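Long-range contacts in endo-beta-mannanase (PDB 7BOB), which catalyses exo-type hydrolysis of beta-1,4-mannosidic linkages, probably releasing mannose from chain ends, as a member of glycosyl hydrolase family 5: residues A[61-66]-A[108-113]; A[97-102]-A[132-137]. One frame throughout, in Å; residues are numbered along the deposited sequence.

Contact 1: residues A[61-66]-A[108-113]; sequences VRWPDF and IFWPPW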
loop_
_atom_site.group_PDB
_atom_site.type_symbol
_atom_site.label_atom_id
_atom_site.label_comp_id
_atom_site.label_asym_id
_atom_site.label_seq_id
_atom_site.Cartn_x
_atom_site.Cartn_y
_atom_site.Cartn_z
ATOM N N VAL A 61 12.340 -12.456 31.584
ATOM C CA VAL A 61 12.810 -11.365 32.427
ATOM C C VAL A 61 12.236 -10.086 31.828
ATOM O O VAL A 61 12.785 -9.534 30.869
ATOM C CB VAL A 61 14.348 -11.361 32.500
ATOM C CG1 VAL A 61 14.861 -10.279 33.432
ATOM C CG2 VAL A 61 14.851 -12.737 32.966
ATOM N N ARG A 62 11.085 -9.647 32.332
ATOM C CA ARG A 62 10.403 -8.502 31.734
ATOM C C ARG A 62 11.167 -7.225 32.087
ATOM O O ARG A 62 11.205 -6.810 33.256
ATOM C CB ARG A 62 8.948 -8.439 32.189
ATOM C CG ARG A 62 8.090 -7.608 31.254
ATOM C CD ARG A 62 6.609 -7.652 31.624
ATOM N NE ARG A 62 6.355 -7.086 32.947
ATOM C CZ ARG A 62 5.158 -6.686 33.360
ATOM N NH1 ARG A 62 4.110 -6.779 32.551
ATOM N NH2 ARG A 62 5.007 -6.173 34.567
ATOM N N TRP A 63 11.780 -6.619 31.063
ATOM C CA TRP A 63 12.697 -5.487 31.212
ATOM C C TRP A 63 12.149 -4.332 32.046
ATOM O O TRP A 63 12.874 -3.859 32.933
ATOM C CB TRP A 63 13.109 -4.985 29.822
ATOM C CG TRP A 63 14.316 -4.104 29.804
ATOM C CD1 TRP A 63 15.058 -3.699 30.874
ATOM C CD2 TRP A 63 14.933 -3.524 28.643
ATOM N NE1 TRP A 63 16.094 -2.897 30.454
ATOM C CE2 TRP A 63 16.037 -2.774 29.089
ATOM C CE3 TRP A 63 14.648 -3.560 27.273
ATOM C CZ2 TRP A 63 16.870 -2.077 28.216
ATOM C CZ3 TRP A 63 15.473 -2.861 26.408
ATOM C CH2 TRP A 63 16.575 -2.129 26.890
ATOM N N PRO A 64 10.932 -3.813 31.815
ATOM C CA PRO A 64 10.443 -2.727 32.689
ATOM C C PRO A 64 10.473 -3.096 34.156
ATOM O O PRO A 64 10.779 -2.237 34.998
ATOM C CB PRO A 64 9.006 -2.498 32.208
ATOM C CG PRO A 64 8.652 -3.763 31.407
ATOM C CD PRO A 64 9.944 -4.153 30.772
ATOM N N ASP A 65 10.170 -4.356 34.490
ATOM C CA ASP A 65 10.181 -4.758 35.891
ATOM C C ASP A 65 11.568 -4.592 36.488
ATOM O O ASP A 65 11.712 -4.183 37.648
ATOM C CB ASP A 65 9.725 -6.216 36.027
ATOM C CG ASP A 65 8.257 -6.423 35.685
ATOM O OD1 ASP A 65 7.405 -5.597 36.065
ATOM O OD2 ASP A 65 7.949 -7.449 35.052
ATOM N N PHE A 66 12.603 -4.888 35.705
ATOM C CA PHE A 66 13.954 -5.007 36.241
ATOM C C PHE A 66 14.764 -3.717 36.121
ATOM O O PHE A 66 15.738 -3.547 36.864
ATOM C CB PHE A 66 14.708 -6.150 35.544
ATOM C CG PHE A 66 14.335 -7.533 36.040
ATOM C CD1 PHE A 66 13.166 -8.155 35.603
ATOM C CD2 PHE A 66 15.160 -8.217 36.950
ATOM C CE1 PHE A 66 12.814 -9.439 36.055
ATOM C CE2 PHE A 66 14.813 -9.499 37.408
ATOM C CZ PHE A 66 13.640 -10.110 36.969
ATOM N N ILE A 108 3.271 -5.283 24.433
ATOM C CA ILE A 108 4.675 -4.900 24.342
ATOM C C ILE A 108 5.021 -4.139 25.609
ATOM O O ILE A 108 4.348 -3.161 25.958
ATOM C CB ILE A 108 4.984 -4.058 23.091
ATOM C CG1 ILE A 108 4.522 -4.794 21.816
ATOM C CG2 ILE A 108 6.471 -3.788 23.011
ATOM C CD1 ILE A 108 4.961 -4.140 20.505
ATOM N N PHE A 109 6.074 -4.586 26.292
ATOM C CA PHE A 109 6.373 -4.178 27.665
ATOM C C PHE A 109 7.805 -3.672 27.678
ATOM O O PHE A 109 8.746 -4.462 27.794
ATOM C CB PHE A 109 6.177 -5.348 28.634
ATOM C CG PHE A 109 4.774 -5.875 28.644
ATOM C CD1 PHE A 109 3.805 -5.278 29.437
ATOM C CD2 PHE A 109 4.402 -6.917 27.810
ATOM C CE1 PHE A 109 2.504 -5.745 29.432
ATOM C CE2 PHE A 109 3.097 -7.385 27.794
ATOM C CZ PHE A 109 2.146 -6.798 28.611
ATOM N N TRP A 110 7.968 -2.373 27.546
ATOM C CA TRP A 110 9.267 -1.738 27.536
ATOM C C TRP A 110 9.434 -0.871 28.782
ATOM O O TRP A 110 8.453 -0.515 29.449
ATOM C CB TRP A 110 9.443 -0.869 26.277
ATOM C CG TRP A 110 9.579 -1.602 24.964
ATOM C CD1 TRP A 110 8.947 -1.282 23.788
ATOM C CD2 TRP A 110 10.404 -2.753 24.674
ATOM N NE1 TRP A 110 9.326 -2.156 22.794
ATOM C CE2 TRP A 110 10.213 -3.070 23.311
ATOM C CE3 TRP A 110 11.287 -3.535 25.427
ATOM C CZ2 TRP A 110 10.872 -4.144 22.688
ATOM C CZ3 TRP A 110 11.940 -4.604 24.805
ATOM C CH2 TRP A 110 11.723 -4.894 23.449
ATOM N N PRO A 111 10.668 -0.528 29.143
ATOM C CA PRO A 111 10.859 0.384 30.274
ATOM C C PRO A 111 10.232 1.726 29.983
ATOM O O PRO A 111 10.166 2.164 28.816
ATOM C CB PRO A 111 12.388 0.482 30.396
ATOM C CG PRO A 111 12.887 -0.851 29.861
ATOM C CD PRO A 111 11.925 -1.164 28.700
ATOM N N PRO A 112 9.713 2.410 31.006
ATOM C CA PRO A 112 9.027 3.692 30.756
ATOM C C PRO A 112 9.926 4.762 30.158
ATOM O O PRO A 112 9.422 5.653 29.467
ATOM C CB PRO A 112 8.504 4.097 32.140
ATOM C CG PRO A 112 9.278 3.273 33.132
ATOM C CD PRO A 112 9.644 2.000 32.420
ATOM N N TRP A 113 11.242 4.675 30.363
ATOM C CA TRP A 113 12.181 5.652 29.826
ATOM C C TRP A 113 12.521 5.429 28.357
ATOM O O TRP A 113 13.337 6.179 27.804
ATOM C CB TRP A 113 13.466 5.650 30.650
ATOM C CG TRP A 113 13.950 4.289 31.036
ATOM C CD1 TRP A 113 13.685 3.615 32.205
ATOM C CD2 TRP A 113 14.812 3.434 30.271
ATOM N NE1 TRP A 113 14.339 2.414 32.215
ATOM C CE2 TRP A 113 15.036 2.272 31.039
ATOM C CE3 TRP A 113 15.429 3.547 29.023
ATOM C CZ2 TRP A 113 15.831 1.217 30.585
ATOM C CZ3 TRP A 113 16.230 2.502 28.583
ATOM C CH2 TRP A 113 16.419 1.352 29.360
#
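The shortest polar bond here, 2.7 Å from Arg62 NE to Asp65 OD2, holds the arginine that Phe109 packs against, where a beta-strand of the (beta/alpha)8 barrel gives way to helix 63-66. Arg62 NH2 reaches Asp65 OD1 on its syn side, so the carboxylate is gripped side-on by two nitrogens, while NH1 forms a salt bridge with Glu32. The bend at chi3 carries the guanidinium round to Asp65 and leaves NH1 3.5 Å from Phe109 CD1, guanidinium and ring planes 36° apart.

Trp63 is the centre of the apolar part. Pro111 CG sits 3.5 Å from the centroid of its five-membered ring, 8° off the normal, a CH-pi contact. Trp110 CZ3 comes in at the indole's edge, 3.8 Å from Trp63 CE3. Trp113 turns its edge toward the Trp63 face in an offset T-shaped pair, planes at 86°. Trp63 NE1 bonds to the Glu67 carboxylate oxygen OE1, and Trp113 NE1 to the backbone O of Glu67. With an alanine at Trp63, Pro111 CG would probably lose its aromatic platform, the Trp113 edge the face it meets, and Glu67 OE1 its indole N-H. Alongside, Pro64 CD lies 3.2 Å from Phe109 O, and Pro64 CB 3.4 Å from Trp110 O.

Contact 2: residues A[97-102]-A[132-137]; sequences PSLFVG and AYARTI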
loop_
_atom_site.group_PDB
_atom_site.type_symbol
_atom_site.label_atom_id
_atom_site.label_comp_id
_atom_site.label_asym_id
_atom_site.label_seq_id
_atom_site.Cartn_x
_atom_site.Cartn_y
_atom_site.Cartn_z
ATOM N N PRO A 97 16.126 -18.464 30.504
ATOM C CA PRO A 97 15.636 -17.106 30.759
ATOM C C PRO A 97 15.714 -16.272 29.498
ATOM O O PRO A 97 16.687 -16.345 28.744
ATOM C CB PRO A 97 16.595 -16.581 31.842
ATOM C CG PRO A 97 17.889 -17.266 31.529
ATOM C CD PRO A 97 17.524 -18.641 30.942
ATOM N N SER A 98 14.677 -15.471 29.269
ATOM C CA SER A 98 14.564 -14.651 28.065
ATOM C C SER A 98 14.659 -13.194 28.483
ATOM O O SER A 98 13.860 -12.741 29.310
ATOM C CB SER A 98 13.251 -14.940 27.337
ATOM O OG SER A 98 13.161 -14.251 26.100
ATOM N N LEU A 99 15.634 -12.469 27.911
ATOM C CA LEU A 99 16.039 -11.149 28.408
ATOM C C LEU A 99 15.180 -10.023 27.842
ATOM O O LEU A 99 14.549 -9.269 28.595
ATOM C CB LEU A 99 17.516 -10.888 28.076
ATOM C CG LEU A 99 18.492 -11.959 28.594
ATOM C CD1 LEU A 99 19.941 -11.476 28.585
ATOM C CD2 LEU A 99 18.112 -12.444 29.995
ATOM N N PHE A 100 15.173 -9.872 26.513
ATOM C CA PHE A 100 14.617 -8.681 25.875
ATOM C C PHE A 100 13.135 -8.922 25.621
ATOM O O PHE A 100 12.706 -9.361 24.556
ATOM C CB PHE A 100 15.399 -8.340 24.612
ATOM C CG PHE A 100 16.707 -7.644 24.897
ATOM C CD1 PHE A 100 16.731 -6.303 25.257
ATOM C CD2 PHE A 100 17.904 -8.336 24.837
ATOM C CE1 PHE A 100 17.937 -5.661 25.544
ATOM C CE2 PHE A 100 19.117 -7.703 25.115
ATOM C CZ PHE A 100 19.139 -6.376 25.476
ATOM N N VAL A 101 12.351 -8.662 26.661
ATOM C CA VAL A 101 10.913 -8.893 26.680
ATOM C C VAL A 101 10.286 -7.663 27.329
ATOM O O VAL A 101 10.426 -7.470 28.539
ATOM C CB VAL A 101 10.536 -10.161 27.468
ATOM C CG1 VAL A 101 9.050 -10.401 27.408
ATOM C CG2 VAL A 101 11.295 -11.391 26.950
ATOM N N GLY A 102 9.613 -6.828 26.537
ATOM C CA GLY A 102 9.476 -7.025 25.106
ATOM C C GLY A 102 8.110 -7.525 24.664
ATOM O O GLY A 102 7.095 -7.279 25.324
ATOM N N ALA A 132 23.998 -2.756 28.585
ATOM C CA ALA A 132 24.212 -2.781 30.029
ATOM C C ALA A 132 23.205 -3.696 30.707
ATOM O O ALA A 132 23.555 -4.443 31.626
ATOM C CB ALA A 132 24.121 -1.370 30.597
ATOM N N TYR A 133 21.955 -3.675 30.239
ATOM C CA TYR A 133 20.925 -4.533 30.821
ATOM C C TYR A 133 21.225 -6.005 30.572
ATOM O O TYR A 133 21.035 -6.843 31.459
ATOM C CB TYR A 133 19.558 -4.157 30.250
ATOM C CG TYR A 133 18.459 -5.171 30.479
ATOM C CD1 TYR A 133 17.956 -5.412 31.755
ATOM C CD2 TYR A 133 17.902 -5.870 29.404
ATOM C CE1 TYR A 133 16.925 -6.331 31.962
ATOM C CE2 TYR A 133 16.880 -6.796 29.592
ATOM C CZ TYR A 133 16.391 -7.018 30.870
ATOM O OH TYR A 133 15.370 -7.927 31.053
ATOM N N ALA A 134 21.702 -6.339 29.375
ATOM C CA ALA A 134 22.054 -7.728 29.103
ATOM C C ALA A 134 23.202 -8.182 29.995
ATOM O O ALA A 134 23.176 -9.291 30.546
ATOM C CB ALA A 134 22.421 -7.905 27.631
ATOM N N ARG A 135 24.225 -7.336 30.142
ATOM C CA ARG A 135 25.341 -7.684 31.011
ATOM C C ARG A 135 24.888 -7.824 32.461
ATOM O O ARG A 135 25.306 -8.762 33.156
ATOM C CB ARG A 135 26.450 -6.640 30.882
ATOM C CG ARG A 135 27.645 -6.956 31.775
ATOM C CD ARG A 135 28.879 -6.151 31.401
ATOM N NE ARG A 135 28.595 -4.719 31.472
ATOM C CZ ARG A 135 28.483 -3.915 30.412
ATOM N NH1 ARG A 135 28.641 -4.398 29.180
ATOM N NH2 ARG A 135 28.217 -2.620 30.586
ATOM N N THR A 136 23.983 -6.953 32.912
ATOM C CA THR A 136 23.522 -7.011 34.295
ATOM C C THR A 136 22.793 -8.312 34.590
ATOM O O THR A 136 23.045 -8.956 35.614
ATOM C CB THR A 136 22.607 -5.841 34.602
ATOM O OG1 THR A 136 23.319 -4.615 34.400
ATOM C CG2 THR A 136 22.123 -5.947 36.033
ATOM N N ILE A 137 21.842 -8.690 33.739
ATOM C CA ILE A 137 21.100 -9.921 33.990
ATOM C C ILE A 137 22.039 -11.115 33.934
ATOM O O ILE A 137 22.025 -11.970 34.827
ATOM C CB ILE A 137 19.928 -10.080 33.007
ATOM C CG1 ILE A 137 19.010 -8.854 33.063
ATOM C CG2 ILE A 137 19.156 -11.346 33.337
ATOM C CD1 ILE A 137 18.417 -8.588 34.452
#
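Phe100 and Tyr133 form a T-shaped pair: the tyrosine edge, led by CD2 and CE2, stands over one face of the phenylalanine ring, with centroids 5.6 Å apart and planes at 76°. Tyr133 CD2 approaches Phe100 CE1 to 3.9 Å, and Ala134 CB comes obliquely to Phe100 CE2. In the plane of the tyrosine ring, at its edge, lie Phe100 CE1 and Leu99 O; Trp63 stacks on this ring. Trp174 and Trp63 each make a further edge-to-face pair with Phe100.

The segments belong to one beta-alpha unit of the (beta/alpha)8 barrel. Strand 97-99 and helix 132-137 run nearly antiparallel, their axes at 158° and 10.1 Å apart at closest approach, as expected for a barrel strand and the helix that follows it. Apart from the rings, Leu99 CD2 meets Ile137 CG2 at 3.7 Å, the two side chains lying alongside and pointing opposite ways. Tyr133 has CG anti to its own nitrogen (chi1 165°), which sends the ring across to the corner of the chain at Phe100, where OH donates to Leu99 O at 2.9 Å, tilted out of the carbonyl plane. The same oxygen takes a weak bond from Val101 N, closing an inverse gamma turn centred on Phe100. A buried carbonyl at the strand's corner is thus satisfied partly by a helix side chain, within packing that is otherwise apolar.

In the fold
Both contacts belong to the same side of the barrel, since strands 56-62 and 94-101 are neighbours in its parallel sheet; their centres lie about 10 Å apart. Contact 2 is the more deeply set: all its touching residues are buried, and it joins a strand to the barrel's outer helix layer by an edge-to-face aromatic pair, aliphatic packing and one side-chain hydrogen bond. Contact 1 is only partly buried, joins a short helix to an irregular loop, and relies on prolines, indoles and a charged pair within one segment. The two meet directly, with a probable hydrogen bond between Phe109 O and Gly102 N at 2.8 Å and Trp63 bridging to the aromatic pair of contact 2.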